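Local coordinates for catechol 1,2-dioxygenase (Acinetobacter sp., PDB 1DMH), which uses a ferric iron centre to cleave the ring of catechol between its two hydroxylated carbons, adding molecular oxygen to give cis,cis-muconate, at residues L41-A44 / I45-N49; Y250-F253 / A254-R258. All blocks are in the same frame, centred on the assembly; numbering follows the deposited sequence.

Contact 1: L41-A44 / I45-N49; sequences LYKA and IEDLN
Between Leu41 and Leu48 the amides of Ile45, Glu46, Asp47 and Leu48 each bond to the carbonyl four residues back, carrying helix 28-47 to its C-terminal end. The helix closes in a Schellman motif: Asn49 takes a positive phi of 50°, and its N bonds to Glu46 O at 3.1 Å. Asp47 N points almost straight at Lys43 O (2.8 Å, N-H...O 176°), and the side chains of the same two residues add a salt bridge one turn apart. Lys43 leaves the helix with CG anti to its backbone N (chi1 -173°) and turns only at chi4, which brings NZ round to the syn lone pair of Asp47 OD2. That oxygen also receives Arg36 of the second subunit, so two cations share one carboxylate, which would favour its ionised form. Glu46 OE1 instead accepts the backbone N-H groups of Ile5 and Phe6, fastening the N-terminal segment to the helix. Tyr83 of the second subunit stacks on the Tyr42 ring, within the helical zipper that forms the dimer axis. Beside the helix backbone, Ile45 CG1 rests 3.3 Å from Leu41 O, while Leu48 CB lies 3.4 Å from Ala44 O.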
loop_
_atom_site.group_PDB
_atom_site.type_symbol
_atom_site.label_atom_id
_atom_site.label_comp_id
_atom_site.label_asym_id
_atom_site.label_seq_id
_atom_site.Cartn_x
_atom_site.Cartn_y
_atom_site.Cartn_z
ATOM N N LEU A 41 8.902 -11.622 2.789
ATOM C CA LEU A 41 7.534 -11.666 3.287
ATOM C C LEU A 41 6.988 -13.083 3.388
ATOM O O LEU A 41 6.278 -13.395 4.340
ATOM C CB LEU A 41 6.613 -10.808 2.410
ATOM C CG LEU A 41 6.775 -9.299 2.577
ATOM C CD1 LEU A 41 5.888 -8.596 1.549
ATOM C CD2 LEU A 41 6.380 -8.889 3.984
ATOM N N TYR A 42 7.287 -13.925 2.402
ATOM C CA TYR A 42 6.832 -15.319 2.443
ATOM C C TYR A 42 7.468 -15.976 3.662
ATOM O O TYR A 42 6.825 -16.749 4.365
ATOM C CB TYR A 42 7.262 -16.086 1.192
ATOM C CG TYR A 42 6.332 -15.989 -0.001
ATOM C CD1 TYR A 42 5.744 -14.773 -0.369
ATOM C CD2 TYR A 42 6.155 -17.083 -0.842
ATOM C CE1 TYR A 42 5.032 -14.656 -1.550
ATOM C CE2 TYR A 42 5.441 -16.974 -2.029
ATOM C CZ TYR A 42 4.896 -15.762 -2.380
ATOM O OH TYR A 42 4.293 -15.627 -3.599
ATOM N N LYS A 43 8.738 -15.675 3.915
ATOM C CA LYS A 43 9.391 -16.254 5.074
ATOM C C LYS A 43 8.796 -15.681 6.364
ATOM O O LYS A 43 8.603 -16.426 7.319
ATOM C CB LYS A 43 10.899 -16.000 5.020
ATOM C CG LYS A 43 11.670 -16.708 6.103
ATOM C CD LYS A 43 13.147 -16.495 5.900
ATOM C CE LYS A 43 13.994 -17.348 6.856
ATOM N NZ LYS A 43 13.772 -16.977 8.293
ATOM N N ALA A 44 8.486 -14.377 6.403
ATOM C CA ALA A 44 7.908 -13.761 7.611
ATOM C C ALA A 44 6.527 -14.386 7.918
ATOM O O ALA A 44 6.179 -14.630 9.075
ATOM C CB ALA A 44 7.802 -12.208 7.451
ATOM N N ILE A 45 5.738 -14.643 6.883
ATOM C CA ILE A 45 4.435 -15.283 7.072
ATOM C C ILE A 45 4.652 -16.660 7.726
ATOM O O ILE A 45 3.895 -17.068 8.605
ATOM C CB ILE A 45 3.711 -15.477 5.711
ATOM C CG1 ILE A 45 3.198 -14.122 5.219
ATOM C CG2 ILE A 45 2.614 -16.540 5.841
ATOM C CD1 ILE A 45 2.709 -14.109 3.786
ATOM N N GLU A 46 5.688 -17.382 7.309
ATOM C CA GLU A 46 5.936 -18.683 7.910
ATOM C C GLU A 46 6.460 -18.556 9.344
ATOM O O GLU A 46 5.899 -19.159 10.253
ATOM C CB GLU A 46 6.915 -19.505 7.065
ATOM C CG GLU A 46 7.222 -20.863 7.679
ATOM C CD GLU A 46 7.916 -21.773 6.709
ATOM O OE1 GLU A 46 7.274 -22.192 5.730
ATOM O OE2 GLU A 46 9.112 -22.056 6.915
ATOM N N ASP A 47 7.516 -17.770 9.563
ATOM C CA ASP A 47 8.071 -17.629 10.915
ATOM C C ASP A 47 7.074 -17.126 11.951
ATOM O O ASP A 47 7.039 -17.629 13.081
ATOM C CB ASP A 47 9.300 -16.701 10.945
ATOM C CG ASP A 47 10.456 -17.233 10.146
ATOM O OD1 ASP A 47 10.478 -18.432 9.818
ATOM O OD2 ASP A 47 11.376 -16.462 9.858
ATOM N N LEU A 48 6.265 -16.137 11.577
ATOM C CA LEU A 48 5.311 -15.564 12.510
ATOM C C LEU A 48 3.957 -16.239 12.479
ATOM O O LEU A 48 3.067 -15.861 13.233
ATOM C CB LEU A 48 5.154 -14.074 12.244
ATOM C CG LEU A 48 6.446 -13.292 12.501
ATOM C CD1 LEU A 48 6.246 -11.852 12.096
ATOM C CD2 LEU A 48 6.831 -13.392 13.973
ATOM N N ASN A 49 3.826 -17.257 11.634
ATOM C CA ASN A 49 2.573 -18.005 11.478
ATOM C C ASN A 49 1.408 -17.036 11.259
ATOM O O ASN A 49 0.405 -17.071 11.968
ATOM C CB ASN A 49 2.294 -18.882 12.713
ATOM C CG ASN A 49 1.219 -19.927 12.456
ATOM O OD1 ASN A 49 0.663 -20.514 13.394
ATOM N ND2 ASN A 49 0.933 -20.182 11.186
#

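Contact 2: Y250-F253 / A254-R258; sequences YDDF and AYATR
Asp252 reaches across the chain reversal to the backbone of Ala254 and Ala256, gripping one N-H with each carboxylate oxygen. OD1 takes Ala254 N at 3.1 Å and OD2 takes Ala256 N at 2.9 Å. Both donors stand out of the carboxylate plane, the first steeply (78°) and the second less so (44°). With CG anti to the backbone N (chi1 177°), the acid group is directed into the turn. The main chain adds a third bond, Tyr255 N to Asp252 O at 3.1 Å, which closes a type I beta turn; its donor sits above the carbonyl plane. Tyr255 then folds its ring back over the turn, so that Asp252 O lies 3.8 Å above one face, offset toward the rim, and CE2 comes within 3.4 Å of Phe253 O. Further along, Thr257 CG2 packs 4.1 Å from Asp252 CB.

In the next shell, Arg221 makes a salt bridge to Asp252 OD2, tying the turn to strand 220-230, and Phe14 of the second subunit meets the Tyr255 ring edge-to-face. Phe253 touches the bound 4-methylcatechol and Leu73, whereas Ala254 packs on Pro76. Because Arg221 itself lines the ligand pocket, Asp252 links the turn backbone to a pocket residue. Together these bonds make an Asx turn on a type I beta turn, both begun by Asp252, in the wall of the intradiol dioxygenase active site.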
loop_
_atom_site.group_PDB
_atom_site.type_symbol
_atom_site.label_atom_id
_atom_site.label_comp_id
_atom_site.label_asym_id
_atom_site.label_seq_id
_atom_site.Cartn_x
_atom_site.Cartn_y
_atom_site.Cartn_z
ATOM N N TYR A 250 11.191 16.337 21.611
ATOM C CA TYR A 250 11.998 15.130 21.588
ATOM C C TYR A 250 11.144 13.876 21.536
ATOM O O TYR A 250 11.549 12.811 22.012
ATOM C CB TYR A 250 12.929 15.097 22.807
ATOM C CG TYR A 250 13.798 16.329 22.912
ATOM C CD1 TYR A 250 14.988 16.437 22.178
ATOM C CD2 TYR A 250 13.388 17.435 23.669
ATOM C CE1 TYR A 250 15.752 17.619 22.191
ATOM C CE2 TYR A 250 14.143 18.626 23.692
ATOM C CZ TYR A 250 15.319 18.710 22.951
ATOM O OH TYR A 250 16.052 19.886 22.971
ATOM N N ASP A 251 9.965 13.995 20.942
ATOM C CA ASP A 251 9.078 12.864 20.867
ATOM C C ASP A 251 8.209 13.032 19.637
ATOM O O ASP A 251 6.987 12.913 19.674
ATOM C CB ASP A 251 8.264 12.791 22.163
ATOM C CG ASP A 251 7.363 11.576 22.227
ATOM O OD1 ASP A 251 7.671 10.549 21.575
ATOM O OD2 ASP A 251 6.355 11.642 22.968
ATOM N N ASP A 252 8.887 13.318 18.539
ATOM C CA ASP A 252 8.284 13.532 17.229
ATOM C C ASP A 252 7.901 12.151 16.657
ATOM O O ASP A 252 8.723 11.241 16.685
ATOM C CB ASP A 252 9.353 14.238 16.393
ATOM C CG ASP A 252 8.948 14.491 14.980
ATOM O OD1 ASP A 252 7.758 14.375 14.618
ATOM O OD2 ASP A 252 9.866 14.845 14.210
ATOM N N PHE A 253 6.680 11.983 16.152
ATOM C CA PHE A 253 6.306 10.681 15.610
ATOM C C PHE A 253 7.088 10.368 14.315
ATOM O O PHE A 253 7.178 9.211 13.899
ATOM C CB PHE A 253 4.782 10.595 15.343
ATOM C CG PHE A 253 4.366 10.917 13.915
ATOM C CD1 PHE A 253 4.168 12.231 13.495
ATOM C CD2 PHE A 253 4.169 9.884 12.988
ATOM C CE1 PHE A 253 3.769 12.505 12.149
ATOM C CE2 PHE A 253 3.778 10.152 11.662
ATOM C CZ PHE A 253 3.578 11.467 11.246
ATOM N N ALA A 254 7.652 11.407 13.694
ATOM C CA ALA A 254 8.429 11.238 12.462
ATOM C C ALA A 254 9.933 11.217 12.729
ATOM O O ALA A 254 10.729 11.200 11.784
ATOM C CB ALA A 254 8.092 12.350 11.470
ATOM N N TYR A 255 10.319 11.250 14.003
ATOM C CA TYR A 255 11.737 11.175 14.401
ATOM C C TYR A 255 12.682 12.120 13.638
ATOM O O TYR A 255 13.817 11.764 13.309
ATOM C CB TYR A 255 12.228 9.742 14.209
ATOM C CG TYR A 255 11.326 8.723 14.838
ATOM C CD1 TYR A 255 11.338 8.530 16.215
ATOM C CD2 TYR A 255 10.449 7.944 14.061
ATOM C CE1 TYR A 255 10.505 7.583 16.821
ATOM C CE2 TYR A 255 9.607 6.989 14.659
ATOM C CZ TYR A 255 9.653 6.824 16.042
ATOM O OH TYR A 255 8.861 5.905 16.676
ATOM N N ALA A 256 12.234 13.339 13.388
ATOM C CA ALA A 256 13.049 14.261 12.623
ATOM C C ALA A 256 13.844 15.267 13.429
ATOM O O ALA A 256 14.734 15.914 12.894
ATOM C CB ALA A 256 12.169 14.996 11.632
ATOM N N THR A 257 13.539 15.427 14.704
ATOM C CA THR A 257 14.270 16.419 15.475
ATOM C C THR A 257 15.722 16.017 15.740
ATOM O O THR A 257 16.035 14.843 15.966
ATOM C CB THR A 257 13.498 16.754 16.772
ATOM O OG1 THR A 257 13.275 15.561 17.507
ATOM C CG2 THR A 257 12.127 17.316 16.431
ATOM N N ARG A 258 16.611 17.008 15.663
ATOM C CA ARG A 258 18.044 16.825 15.870
ATOM C C ARG A 258 18.640 17.947 16.665
ATOM O O ARG A 258 18.170 19.079 16.592
ATOM C CB ARG A 258 18.802 16.846 14.563
ATOM C CG ARG A 258 18.445 15.783 13.614
ATOM C CD ARG A 258 19.641 15.620 12.776
ATOM N NE ARG A 258 19.544 14.429 11.968
ATOM C CZ ARG A 258 20.584 13.882 11.358
ATOM N NH1 ARG A 258 21.786 14.433 11.479
ATOM N NH2 ARG A 258 20.409 12.784 10.630
#

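In the fold
From the N terminus, the chain passes through helix 9-18 before reaching contact 1 at the end of helix 28-47, in the helical region that forms the dimer axis. It then runs through the remaining N-terminal helices and much of the mixed beta sheet before contact 2, in the loop joining strand 237-243 to strand 262-268. Each contact is local and closes only a short turn; the two follow in series and neither nest nor cross. The centres of contacts 1 and 2 lie about 31 Å apart and their nearest atoms about 19 Å. Contact 1 joins the N-terminal segment to helix 28-47 and meets the second subunit across the zipper, whereas contact 2 ties helix 71-77 and strand 220-230 together beside the iron site.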